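PDB 5D5W: transcription factor SKN7 from Chaetomium thermophilum, which binds heat-shock-element DNA sequence-specifically through an HSF-type domain and probably controls gene expression in response to osmotic and oxidative stress. Local coordinates for residues Val21-Asp26 against Phe90-Lys95; Ser2-Lys7 against Lys45-Ser50; His87-Phe90 against Asp96-Asp99. All blocks are in the same frame, centred on the assembly; numbering follows the deposited sequence.

Contact 1: Val21-Asp26 against Phe90-Lys95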
loop_
_atom_site.group_PDB
_atom_site.type_symbol
_atom_site.label_atom_id
_atom_site.label_comp_id
_atom_site.label_asym_id
_atom_site.label_seq_id
_atom_site.Cartn_x
_atom_site.Cartn_y
_atom_site.Cartn_z
ATOM N N VAL B 21 -4.124 3.862 -14.901
ATOM C CA VAL B 21 -3.012 4.814 -14.805
ATOM C C VAL B 21 -3.018 5.731 -16.028
ATOM O O VAL B 21 -2.988 5.242 -17.166
ATOM C CB VAL B 21 -1.639 4.105 -14.743
ATOM C CG1 VAL B 21 -0.502 5.118 -14.638
ATOM C CG2 VAL B 21 -1.582 3.153 -13.570
ATOM N N ARG B 22 -3.042 7.048 -15.797
ATOM C CA ARG B 22 -3.028 8.025 -16.894
ATOM C C ARG B 22 -2.506 9.396 -16.474
ATOM O O ARG B 22 -2.389 9.686 -15.290
ATOM C CB ARG B 22 -4.439 8.182 -17.476
ATOM C CG ARG B 22 -5.471 8.760 -16.513
ATOM C CD ARG B 22 -6.799 9.001 -17.218
ATOM N NE ARG B 22 -7.823 9.590 -16.354
ATOM C CZ ARG B 22 -8.529 8.926 -15.434
ATOM N NH1 ARG B 22 -8.326 7.625 -15.212
ATOM N NH2 ARG B 22 -9.440 9.576 -14.717
ATOM N N TRP B 23 -2.209 10.234 -17.464
ATOM C CA TRP B 23 -1.875 11.639 -17.229
ATOM C C TRP B 23 -3.101 12.390 -16.735
ATOM O O TRP B 23 -4.231 12.107 -17.141
ATOM C CB TRP B 23 -1.389 12.328 -18.513
ATOM C CG TRP B 23 -0.070 11.854 -19.050
ATOM C CD1 TRP B 23 0.129 11.024 -20.114
ATOM C CD2 TRP B 23 1.233 12.200 -18.564
ATOM N NE1 TRP B 23 1.477 10.815 -20.311
ATOM C CE2 TRP B 23 2.175 11.529 -19.375
ATOM C CE3 TRP B 23 1.696 13.006 -17.518
ATOM C CZ2 TRP B 23 3.548 11.637 -19.174
ATOM C CZ3 TRP B 23 3.067 13.121 -17.321
ATOM C CH2 TRP B 23 3.973 12.442 -18.148
ATOM N N SER B 24 -2.869 13.365 -15.868
ATOM C CA SER B 24 -3.912 14.290 -15.466
ATOM C C SER B 24 -4.274 15.132 -16.676
ATOM O O SER B 24 -3.410 15.467 -17.481
ATOM C CB SER B 24 -3.429 15.201 -14.338
ATOM O OG SER B 24 -2.643 16.265 -14.843
ATOM N N ASP B 25 -5.552 15.476 -16.786
ATOM C CA ASP B 25 -6.089 16.249 -17.920
ATOM C C ASP B 25 -5.131 17.334 -18.444
ATOM O O ASP B 25 -4.895 17.433 -19.657
ATOM C CB ASP B 25 -7.423 16.885 -17.515
ATOM C CG ASP B 25 -8.395 15.872 -16.931
ATOM O OD1 ASP B 25 -8.759 14.911 -17.648
ATOM O OD2 ASP B 25 -8.771 16.037 -15.748
ATOM N N ASP B 26 -4.591 18.130 -17.519
ATOM C CA ASP B 26 -3.561 19.119 -17.826
ATOM C C ASP B 26 -2.415 18.485 -18.595
ATOM O O ASP B 26 -2.073 18.926 -19.692
ATOM C CB ASP B 26 -2.999 19.731 -16.537
ATOM C CG ASP B 26 -3.914 20.784 -15.925
ATOM O OD1 ASP B 26 -5.015 21.030 -16.467
ATOM O OD2 ASP B 26 -3.519 21.378 -14.894
ATOM N N PHE B 90 8.348 16.463 -15.152
ATOM C CA PHE B 90 7.719 15.259 -15.727
ATOM C C PHE B 90 6.348 15.669 -16.246
ATOM O O PHE B 90 5.411 15.837 -15.464
ATOM C CB PHE B 90 7.582 14.168 -14.651
ATOM C CG PHE B 90 7.081 12.831 -15.158
ATOM C CD1 PHE B 90 7.916 11.981 -15.873
ATOM C CD2 PHE B 90 5.796 12.398 -14.867
ATOM C CE1 PHE B 90 7.468 10.743 -16.315
ATOM C CE2 PHE B 90 5.349 11.162 -15.305
ATOM C CZ PHE B 90 6.185 10.334 -16.029
ATOM N N ARG B 91 6.246 15.868 -17.558
ATOM C CA ARG B 91 4.983 16.246 -18.192
ATOM C C ARG B 91 4.795 15.489 -19.485
ATOM O O ARG B 91 5.753 14.974 -20.054
ATOM C CB ARG B 91 4.945 17.733 -18.506
ATOM C CG ARG B 91 5.487 18.628 -17.418
ATOM C CD ARG B 91 4.961 20.031 -17.613
ATOM N NE ARG B 91 5.749 21.013 -16.881
ATOM C CZ ARG B 91 5.346 22.254 -16.610
ATOM N NH1 ARG B 91 4.143 22.682 -16.999
ATOM N NH2 ARG B 91 6.150 23.074 -15.937
ATOM N N ALA B 92 3.554 15.456 -19.956
ATOM C CA ALA B 92 3.182 14.665 -21.132
ATOM C C ALA B 92 3.925 15.075 -22.415
ATOM O O ALA B 92 4.323 14.216 -23.207
ATOM C CB ALA B 92 1.675 14.737 -21.343
ATOM N N ASP B 93 4.108 16.382 -22.603
ATOM C CA ASP B 93 4.792 16.931 -23.786
ATOM C C ASP B 93 6.313 17.089 -23.587
ATOM O O ASP B 93 7.087 16.871 -24.520
ATOM C CB ASP B 93 4.170 18.275 -24.187
ATOM C CG ASP B 93 3.815 19.137 -22.988
ATOM O OD1 ASP B 93 4.556 20.107 -22.704
ATOM O OD2 ASP B 93 2.803 18.824 -22.315
ATOM N N ARG B 94 6.732 17.465 -22.380
ATOM C CA ARG B 94 8.154 17.604 -22.044
ATOM C C ARG B 94 8.827 16.236 -21.886
ATOM O O ARG B 94 9.255 15.865 -20.790
ATOM C CB ARG B 94 8.318 18.413 -20.750
ATOM C CG ARG B 94 7.822 19.854 -20.825
ATOM C CD ARG B 94 8.892 20.817 -21.327
ATOM N NE ARG B 94 8.518 22.218 -21.112
ATOM C CZ ARG B 94 9.327 23.264 -21.293
ATOM N NH1 ARG B 94 8.876 24.495 -21.065
ATOM N NH2 ARG B 94 10.585 23.092 -21.697
ATOM N N LYS B 95 8.924 15.500 -22.990
ATOM C CA LYS B 95 9.490 14.149 -23.001
ATOM C C LYS B 95 11.020 14.161 -22.987
ATOM O O LYS B 95 11.643 13.162 -22.636
ATOM C CB LYS B 95 8.998 13.384 -24.236
ATOM C CG LYS B 95 9.440 11.925 -24.298
ATOM C CD LYS B 95 9.218 11.314 -25.672
ATOM C CE LYS B 95 10.167 10.146 -25.913
ATOM N NZ LYS B 95 10.098 9.106 -24.849
#

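Contact 2: Ser2-Lys7 against Lys45-Ser50. With nucleotides of chain A.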
loop_
_atom_site.group_PDB
_atom_site.type_symbol
_atom_site.label_atom_id
_atom_site.label_comp_id
_atom_site.label_asym_id
_atom_site.label_seq_id
_atom_site.Cartn_x
_atom_site.Cartn_y
_atom_site.Cartn_z
ATOM N N SER B 2 17.431 8.359 -16.947
ATOM C CA SER B 2 16.964 7.712 -15.681
ATOM C C SER B 2 16.010 6.561 -15.983
ATOM O O SER B 2 14.977 6.760 -16.616
ATOM C CB SER B 2 16.271 8.734 -14.774
ATOM O OG SER B 2 17.103 9.861 -14.537
ATOM N N ASP B 3 16.359 5.364 -15.519
ATOM C CA ASP B 3 15.619 4.142 -15.860
ATOM C C ASP B 3 14.165 4.191 -15.387
ATOM O O ASP B 3 13.240 3.854 -16.137
ATOM C CB ASP B 3 16.329 2.922 -15.258
ATOM C CG ASP B 3 15.863 1.611 -15.863
ATOM O OD1 ASP B 3 14.671 1.272 -15.697
ATOM O OD2 ASP B 3 16.695 0.913 -16.491
ATOM N N PHE B 4 13.983 4.615 -14.138
ATOM C CA PHE B 4 12.662 4.708 -13.506
ATOM C C PHE B 4 11.755 5.661 -14.258
ATOM O O PHE B 4 10.599 5.346 -14.525
ATOM C CB PHE B 4 12.804 5.177 -12.048
ATOM C CG PHE B 4 11.492 5.386 -11.332
ATOM C CD1 PHE B 4 10.770 4.306 -10.845
ATOM C CD2 PHE B 4 11.002 6.662 -11.115
ATOM C CE1 PHE B 4 9.569 4.493 -10.182
ATOM C CE2 PHE B 4 9.802 6.857 -10.455
ATOM C CZ PHE B 4 9.088 5.768 -9.985
ATOM N N VAL B 5 12.287 6.828 -14.594
ATOM C CA VAL B 5 11.475 7.880 -15.186
ATOM C C VAL B 5 11.022 7.443 -16.580
ATOM O O VAL B 5 9.878 7.682 -16.973
ATOM C CB VAL B 5 12.235 9.228 -15.241
ATOM C CG1 VAL B 5 11.339 10.318 -15.810
ATOM C CG2 VAL B 5 12.738 9.620 -13.855
ATOM N N ARG B 6 11.932 6.796 -17.309
ATOM C CA ARG B 6 11.642 6.245 -18.631
ATOM C C ARG B 6 10.494 5.254 -18.550
ATOM O O ARG B 6 9.529 5.356 -19.303
ATOM C CB ARG B 6 12.890 5.562 -19.217
ATOM C CG ARG B 6 12.616 4.539 -20.321
ATOM C CD ARG B 6 13.866 4.223 -21.133
ATOM N NE ARG B 6 15.056 4.003 -20.300
ATOM C CZ ARG B 6 15.392 2.851 -19.714
ATOM N NH1 ARG B 6 14.630 1.765 -19.843
ATOM N NH2 ARG B 6 16.506 2.783 -18.984
ATOM N N LYS B 7 10.614 4.298 -17.635
ATOM C CA LYS B 7 9.584 3.282 -17.440
ATOM C C LYS B 7 8.261 3.880 -16.968
ATOM O O LYS B 7 7.189 3.399 -17.331
ATOM C CB LYS B 7 10.058 2.226 -16.444
ATOM C CG LYS B 7 11.145 1.321 -17.004
ATOM C CD LYS B 7 10.990 -0.119 -16.525
ATOM C CE LYS B 7 12.039 -0.525 -15.500
ATOM N NZ LYS B 7 13.207 -1.163 -16.172
ATOM N N LYS B 45 4.677 -5.817 -14.661
ATOM C CA LYS B 45 5.045 -5.752 -16.073
ATOM C C LYS B 45 6.276 -4.869 -16.237
ATOM O O LYS B 45 7.225 -5.243 -16.929
ATOM C CB LYS B 45 3.899 -5.207 -16.936
ATOM C CG LYS B 45 2.877 -6.246 -17.371
ATOM C CD LYS B 45 1.725 -5.597 -18.128
ATOM C CE LYS B 45 0.524 -6.524 -18.245
ATOM N NZ LYS B 45 -0.672 -5.802 -18.768
ATOM N N HIS B 46 6.260 -3.710 -15.580
ATOM C CA HIS B 46 7.301 -2.700 -15.761
ATOM C C HIS B 46 8.423 -2.749 -14.711
ATOM O O HIS B 46 9.529 -2.301 -14.976
ATOM C CB HIS B 46 6.657 -1.312 -15.809
ATOM C CG HIS B 46 5.682 -1.147 -16.937
ATOM N ND1 HIS B 46 5.958 -0.397 -18.060
ATOM C CD2 HIS B 46 4.441 -1.656 -17.124
ATOM C CE1 HIS B 46 4.928 -0.445 -18.886
ATOM N NE2 HIS B 46 3.995 -1.205 -18.342
ATOM N N PHE B 47 8.157 -3.314 -13.538
ATOM C CA PHE B 47 9.113 -3.256 -12.429
ATOM C C PHE B 47 9.359 -4.636 -11.831
ATOM O O PHE B 47 8.813 -5.631 -12.312
ATOM C CB PHE B 47 8.608 -2.259 -11.380
ATOM C CG PHE B 47 8.508 -0.848 -11.897
ATOM C CD1 PHE B 47 9.646 -0.067 -12.038
ATOM C CD2 PHE B 47 7.289 -0.308 -12.258
ATOM C CE1 PHE B 47 9.566 1.229 -12.524
ATOM C CE2 PHE B 47 7.201 0.986 -12.745
ATOM C CZ PHE B 47 8.341 1.757 -12.879
ATOM N N LYS B 48 10.187 -4.697 -10.792
ATOM C CA LYS B 48 10.629 -5.968 -10.212
ATOM C C LYS B 48 9.842 -6.356 -8.945
ATOM O O LYS B 48 10.348 -7.094 -8.092
ATOM C CB LYS B 48 12.131 -5.901 -9.892
ATOM C CG LYS B 48 13.015 -5.316 -10.994
ATOM C CD LYS B 48 14.460 -5.186 -10.513
ATOM C CE LYS B 48 15.368 -4.489 -11.522
ATOM N NZ LYS B 48 16.768 -4.318 -11.018
ATOM N N HIS B 49 8.607 -5.873 -8.835
ATOM C CA HIS B 49 7.778 -6.101 -7.647
ATOM C C HIS B 49 6.312 -5.864 -7.998
ATOM O O HIS B 49 6.006 -5.430 -9.103
ATOM C CB HIS B 49 8.175 -5.131 -6.538
ATOM C CG HIS B 49 7.982 -3.701 -6.919
ATOM N ND1 HIS B 49 6.934 -2.938 -6.460
ATOM C CD2 HIS B 49 8.685 -2.906 -7.757
ATOM C CE1 HIS B 49 7.003 -1.730 -6.989
ATOM N NE2 HIS B 49 8.059 -1.684 -7.779
ATOM N N SER B 50 5.418 -6.136 -7.053
ATOM C CA SER B 50 3.982 -5.877 -7.236
ATOM C C SER B 50 3.456 -5.267 -5.949
ATOM O O SER B 50 2.413 -5.659 -5.411
ATOM C CB SER B 50 3.233 -7.171 -7.573
ATOM O OG SER B 50 3.043 -7.981 -6.425
ATOM P P DT A 3 12.188 -1.669 -8.299
ATOM O OP1 DT A 3 11.555 -2.582 -9.288
ATOM O OP2 DT A 3 11.673 -0.282 -8.132
ATOM O "O5'" DT A 3 12.182 -2.382 -6.878
ATOM C "C5'" DT A 3 12.691 -3.717 -6.758
ATOM C "C4'" DT A 3 12.752 -4.116 -5.304
ATOM O "O4'" DT A 3 13.740 -3.313 -4.625
ATOM C "C3'" DT A 3 11.444 -3.927 -4.534
ATOM O "O3'" DT A 3 11.088 -5.174 -3.941
ATOM C "C2'" DT A 3 11.775 -2.869 -3.495
ATOM C "C1'" DT A 3 13.274 -3.017 -3.330
ATOM N N1 DT A 3 13.982 -1.805 -2.868
ATOM C C2 DT A 3 14.833 -1.891 -1.789
ATOM O O2 DT A 3 15.024 -2.926 -1.169
ATOM N N3 DT A 3 15.454 -0.714 -1.455
ATOM C C4 DT A 3 15.301 0.513 -2.073
ATOM O O4 DT A 3 15.914 1.490 -1.654
ATOM C C5 DT A 3 14.399 0.526 -3.202
ATOM C C7 DT A 3 14.182 1.808 -3.944
ATOM C C6 DT A 3 13.795 -0.617 -3.539
ATOM P P DT A 4 9.739 -5.314 -3.125
ATOM O OP1 DT A 4 9.242 -6.697 -3.321
ATOM O OP2 DT A 4 8.872 -4.148 -3.443
ATOM O "O5'" DT A 4 10.217 -5.184 -1.609
ATOM C "C5'" DT A 4 11.249 -6.041 -1.087
ATOM C "C4'" DT A 4 11.571 -5.653 0.337
ATOM O "O4'" DT A 4 12.343 -4.427 0.370
ATOM C "C3'" DT A 4 10.344 -5.405 1.213
ATOM O "O3'" DT A 4 10.477 -6.177 2.406
ATOM C "C2'" DT A 4 10.374 -3.912 1.489
ATOM C "C1'" DT A 4 11.858 -3.607 1.413
ATOM N N1 DT A 4 12.226 -2.209 1.102
ATOM C C2 DT A 4 13.266 -1.640 1.801
ATOM O O2 DT A 4 13.887 -2.228 2.672
ATOM N N3 DT A 4 13.548 -0.345 1.450
ATOM C C4 DT A 4 12.919 0.414 0.482
ATOM O O4 DT A 4 13.298 1.560 0.261
ATOM C C5 DT A 4 11.844 -0.247 -0.215
ATOM C C7 DT A 4 11.091 0.507 -1.262
ATOM C C6 DT A 4 11.557 -1.508 0.123
#

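Contact 3: His87-Phe90 against Asp96-Asp99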
loop_
_atom_site.group_PDB
_atom_site.type_symbol
_atom_site.label_atom_id
_atom_site.label_comp_id
_atom_site.label_asym_id
_atom_site.label_seq_id
_atom_site.Cartn_x
_atom_site.Cartn_y
_atom_site.Cartn_z
ATOM N N HIS B 87 5.900 15.881 -10.581
ATOM C CA HIS B 87 7.230 16.444 -10.682
ATOM C C HIS B 87 7.102 17.602 -11.676
ATOM O O HIS B 87 6.429 17.459 -12.703
ATOM C CB HIS B 87 8.202 15.394 -11.191
ATOM C CG HIS B 87 9.639 15.697 -10.907
ATOM N ND1 HIS B 87 10.288 16.790 -11.433
ATOM C CD2 HIS B 87 10.559 15.028 -10.178
ATOM C CE1 HIS B 87 11.544 16.793 -11.031
ATOM N NE2 HIS B 87 11.735 15.730 -10.270
ATOM N N PRO B 88 7.712 18.763 -11.365
ATOM C CA PRO B 88 7.629 19.926 -12.260
ATOM C C PRO B 88 8.123 19.676 -13.691
ATOM O O PRO B 88 7.627 20.298 -14.628
ATOM C CB PRO B 88 8.528 20.959 -11.574
ATOM C CG PRO B 88 8.522 20.579 -10.135
ATOM C CD PRO B 88 8.423 19.086 -10.111
ATOM N N GLU B 89 9.083 18.768 -13.837
ATOM C CA GLU B 89 9.743 18.484 -15.107
ATOM C C GLU B 89 9.259 17.195 -15.796
ATOM O O GLU B 89 9.729 16.867 -16.890
ATOM C CB GLU B 89 11.250 18.390 -14.860
ATOM C CG GLU B 89 11.839 19.600 -14.138
ATOM C CD GLU B 89 12.038 20.800 -15.051
ATOM O OE1 GLU B 89 13.006 20.779 -15.844
ATOM O OE2 GLU B 89 11.241 21.766 -14.977
ATOM N N PHE B 90 8.348 16.463 -15.152
ATOM C CA PHE B 90 7.719 15.259 -15.727
ATOM C C PHE B 90 6.348 15.669 -16.246
ATOM O O PHE B 90 5.411 15.837 -15.464
ATOM C CB PHE B 90 7.582 14.168 -14.651
ATOM C CG PHE B 90 7.081 12.831 -15.158
ATOM C CD1 PHE B 90 7.916 11.981 -15.873
ATOM C CD2 PHE B 90 5.796 12.398 -14.867
ATOM C CE1 PHE B 90 7.468 10.743 -16.315
ATOM C CE2 PHE B 90 5.349 11.162 -15.305
ATOM C CZ PHE B 90 6.185 10.334 -16.029
ATOM N N ASP B 96 11.624 15.275 -23.393
ATOM C CA ASP B 96 13.088 15.396 -23.413
ATOM C C ASP B 96 13.699 15.578 -22.011
ATOM O O ASP B 96 14.857 15.215 -21.783
ATOM C CB ASP B 96 13.537 16.528 -24.356
ATOM C CG ASP B 96 12.814 17.853 -24.102
ATOM O OD1 ASP B 96 12.265 18.060 -22.996
ATOM O OD2 ASP B 96 12.799 18.693 -25.026
ATOM N N ASN B 97 12.913 16.111 -21.074
ATOM C CA ASN B 97 13.396 16.422 -19.720
ATOM C C ASN B 97 13.537 15.225 -18.777
ATOM O O ASN B 97 13.585 15.412 -17.564
ATOM C CB ASN B 97 12.471 17.463 -19.059
ATOM C CG ASN B 97 12.818 18.886 -19.444
ATOM O OD1 ASN B 97 13.985 19.282 -19.426
ATOM N ND2 ASN B 97 11.803 19.671 -19.775
ATOM N N LEU B 98 13.637 14.009 -19.314
ATOM C CA LEU B 98 13.555 12.800 -18.479
ATOM C C LEU B 98 14.854 12.449 -17.740
ATOM O O LEU B 98 14.813 11.928 -16.619
ATOM C CB LEU B 98 13.054 11.600 -19.301
ATOM C CG LEU B 98 11.641 11.696 -19.908
ATOM C CD1 LEU B 98 11.175 10.316 -20.344
ATOM C CD2 LEU B 98 10.613 12.335 -18.977
ATOM N N ASP B 99 16.000 12.742 -18.349
ATOM C CA ASP B 99 17.288 12.611 -17.659
ATOM C C ASP B 99 17.587 13.862 -16.820
ATOM O O ASP B 99 18.566 13.894 -16.066
ATOM C CB ASP B 99 18.413 12.348 -18.662
ATOM C CG ASP B 99 18.135 11.144 -19.540
ATOM O OD1 ASP B 99 17.600 10.139 -19.024
ATOM O OD2 ASP B 99 18.443 11.208 -20.748
#

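Contact 1: Val21-Asp26 against Phe90-Lys95
The indole of W23 lies between the methyl group of A92 and the ring of F90, and it is the meeting point of the whole contact. A92 CB sits over the five-membered ring as a CH-pi contact, 3.8 Å from its centroid and only 12° off the normal. Further along the same side chain, W23 CH2 reaches A92 N at 3.5 Å and the carbonyl carbon R91 C at 3.4 Å, so the backbone of 91-92 packs on the indole as well as the methyl group. The far end of the six-membered ring then comes over one face of F90, with W23 CH2 and F90 CE2 3.4 Å apart near the rim. The two ring planes are inclined by 32°, an oblique meeting. F90 gets there because its CG is anti to the backbone N (chi1 -174°), which swings the ring inward toward F64 and helix 3-12. In the winged helix-turn-helix fold of HSF-type domains, W23 ends an outer strand of the antiparallel sheet, and 90-95 lies in the loop that follows strand 82-86. Y9 of helix 3-12 meets the indole too, and Y9 OH hydrogen-bonds A92 O. Packing thins on the outer side. In contrast to the buried F90, R91 is exposed: its CB points away from the strand, and its NE hydrogen-bonds P88 O.

Contact 2: Ser2-Lys7 against Lys45-Ser50
K7 and H46 bring the two backbones closest, their CA atoms 6.6 Å apart, where the first helix of the domain passes the last turn of helix 35-46. F47 is the first residue to leave helical geometry, and the chain then runs through the turn of the helix-turn-helix motif toward helix 52-61, which corresponds to the recognition helix of HSF-type domains. Two side chains of helix 3-12 meet this turn. F4 brings CD1 to within 3.7 Å of F47 CE1, the rings inclined by 40°, while Y62, Q58 and L59 also adjoin F4. K7 covers the neighbouring part of F47 with CB, 4.0 Å from F47 CZ. A bend at its second torsion (chi2 -143°) sets K7 CD beside H46 O; the 3.0 Å between them is very short, and this detail is doubtful. The later bends turn the amine back to its own helix, where NZ hydrogen-bonds D3 OD1 at 2.9 Å on the syn lone pair in a salt bridge. R6 NH2 makes a weak hydrogen bond to D3 OD2, completing a salt-bridge network. Replacing K7 by an alanine would probably leave D3 OD1 without its ammonium mate. H46 itself is held by Y17, which bonds its NE2. The turn also meets the DNA backbone: H49 CD2, at the ring edge, packs 3.3 Å from OP1 of DT3 of chain A, and K48 N donates a fairly straight hydrogen bond, 161°, to the same OP1 at 2.9 Å.

Contact 3: His87-Phe90 against Asp96-Asp99
N97 lays its CB against the carbonyl of E89, 3.5 Å from E89 O, and the rest of its side chain crosses the glutamate at a slant. The two polar ends approach without bonding: E89 OE1 lies 4.0 Å from N97 OD1, and the carboxylate and amide planes are turned 44° apart. What E89 OE1 does find is a weak hydrogen bond from N100 ND2, further along the same chain. A bend at the second torsion of E89 (chi2 -78°) folds the carboxylate into this position. Both residues of this polar pair are partly exposed. Inward from them, L98 brings CD2 to 4.1 Å from F90 CD1, in a loose oblique contact. Both side chains also touch V5, so the leucine extends the packing of F90 on helix 3-12. Within the winged helix-turn-helix domain, H87 to F90 form a type I beta turn in the loop after strand 82-86, and the segment 96-99 lies further along that loop. F90 N closes the turn on H87 O at 3.3 Å. The imidazole of H87 takes part in the same turn: H87 ND1 accepts a weak hydrogen bond from E89 N, which lies in the ring plane at its edge, while the H87 ring also meets F64 edge-to-face.

How the contacts relate
The three contacts illustrate how one small HSF-type domain is tied together around its first helix. Contact 2 begins the chain and joins helix 3-12 to the turn after helix 35-46; contact 1 opens before contact 2 closes, so these two cross in sequence, and contact 3 overlaps contact 1 at F90, in the loop after strand 82-86. The centres of contacts 1 and 3 are about 10 Å apart, whereas the centre of contact 2 lies about 17 Å and 16 Å from theirs. V5 of helix 3-12 bridges the distance, touching F90 and L98. Helix 3-12 thus packs against both the F90 and L98 region and the DNA-contacting turn.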